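Local atomic coordinates of STU0660 (Streptococcus thermophilus, PDB entry 3ZTH), a protein that belongs to the large Csn2 proteins of CRISPR-mediated bacterial immunity, binds magnesium and probably DNA, and forms a four-chain assembly. Residues Asn119-Val122 against Glu123-Glu126. Sequence-based numbering, arbitrary orientation.
Sequences NEQV and ELIE
The amide N of Glu126 meets the carbonyl O of Val122 at 2.8 Å, the shortest of four successive i to i+4 bonds that make these two turns of the helix 109-130 a worked example of alpha-helical geometry. Three residues earlier Glu123 N is bound to Asn119 O at 3.0 Å, while the link from Leu124 N to Glu120 O is weak, its N-H bent to 131°. Ile125 N binds Gln121 O between these and the Glu126 bond.

Side chains then fold back over the same carbonyls. In Leu124, CG stands beside the backbone N (chi1 -65°), which brings it to 3.0 Å from Glu120 O; Ile125 repeats the pattern, its CG1 resting against Gln121 O. Gln121 and Leu124 cross at a slant, three residues apart, and the bent glutamine chain brings the amide NE2 obliquely against Leu124 CD1. The polar end of Gln121 is engaged beyond these turns: OE1 is hydrogen-bonded to His114 of the second subunit, while Leu124 packs on the same His114 and Ile125 on Ile111 of the second subunit. Within the same chain, Asn119 OD1 receives the amide of Leu149 and Glu123 OE1 that of the Asn146 side chain, so one flank faces the strand 140-146 and the loop after it while another joins the subunit interface. At that interface flank, Gln121 NE2 lies 3.6 Å from Leu124 CD1.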
# COMPACT_ATOMS: atom_id res chain seq x y z
N ASN A 119 25.54 -15.55 9.36
CA ASN A 119 25.88 -14.17 9.09
C ASN A 119 27.29 -14.05 8.52
O ASN A 119 27.66 -13.02 7.95
CB ASN A 119 25.75 -13.32 10.35
CG ASN A 119 24.31 -13.01 10.69
OD1 ASN A 119 23.52 -12.68 9.81
ND2 ASN A 119 23.96 -13.12 11.96
N GLU A 120 28.09 -15.10 8.68
CA GLU A 120 29.44 -15.09 8.16
C GLU A 120 29.37 -15.38 6.67
O GLU A 120 30.13 -14.82 5.88
CB GLU A 120 30.31 -16.13 8.86
CG GLU A 120 30.56 -15.82 10.33
CD GLU A 120 31.61 -16.71 10.96
OE1 GLU A 120 31.53 -17.95 10.78
OE2 GLU A 120 32.51 -16.18 11.64
N GLN A 121 28.45 -16.25 6.28
CA GLN A 121 28.28 -16.55 4.86
C GLN A 121 27.65 -15.35 4.16
O GLN A 121 27.81 -15.17 2.96
CB GLN A 121 27.39 -17.78 4.69
CG GLN A 121 28.08 -19.05 5.11
CD GLN A 121 29.37 -19.25 4.35
OE1 GLN A 121 29.38 -19.33 3.12
NE2 GLN A 121 30.48 -19.32 5.08
N VAL A 122 26.93 -14.54 4.93
CA VAL A 122 26.31 -13.35 4.39
C VAL A 122 27.42 -12.34 4.13
O VAL A 122 27.55 -11.83 3.02
CB VAL A 122 25.28 -12.76 5.39
CG1 VAL A 122 24.86 -11.36 4.96
CG2 VAL A 122 24.06 -13.67 5.47
N GLU A 123 28.22 -12.07 5.16
CA GLU A 123 29.34 -11.15 5.05
C GLU A 123 30.24 -11.54 3.89
O GLU A 123 30.94 -10.70 3.33
CB GLU A 123 30.15 -11.15 6.34
CG GLU A 123 29.40 -10.58 7.52
CD GLU A 123 29.37 -9.07 7.52
OE1 GLU A 123 29.22 -8.48 6.42
OE2 GLU A 123 29.49 -8.47 8.61
N LEU A 124 30.23 -12.82 3.53
CA LEU A 124 31.04 -13.30 2.42
C LEU A 124 30.33 -12.97 1.11
O LEU A 124 30.95 -12.51 0.16
CB LEU A 124 31.28 -14.81 2.51
CG LEU A 124 32.11 -15.36 3.67
CD1 LEU A 124 32.42 -16.82 3.39
CD2 LEU A 124 33.40 -14.56 3.84
N ILE A 125 29.02 -13.22 1.07
CA ILE A 125 28.26 -12.94 -0.14
C ILE A 125 28.33 -11.45 -0.45
O ILE A 125 28.35 -11.05 -1.62
CB ILE A 125 26.78 -13.38 0.01
CG1 ILE A 125 26.71 -14.91 0.15
CG2 ILE A 125 25.97 -12.95 -1.20
CD1 ILE A 125 25.31 -15.46 0.28
N GLU A 126 28.41 -10.62 0.59
CA GLU A 126 28.51 -9.18 0.41
C GLU A 126 29.84 -8.82 -0.25
O GLU A 126 29.88 -8.21 -1.32
CB GLU A 126 28.42 -8.45 1.76
CG GLU A 126 28.49 -6.94 1.64
CD GLU A 126 28.57 -6.23 2.98
OE1 GLU A 126 29.60 -6.38 3.67
OE2 GLU A 126 27.61 -5.53 3.35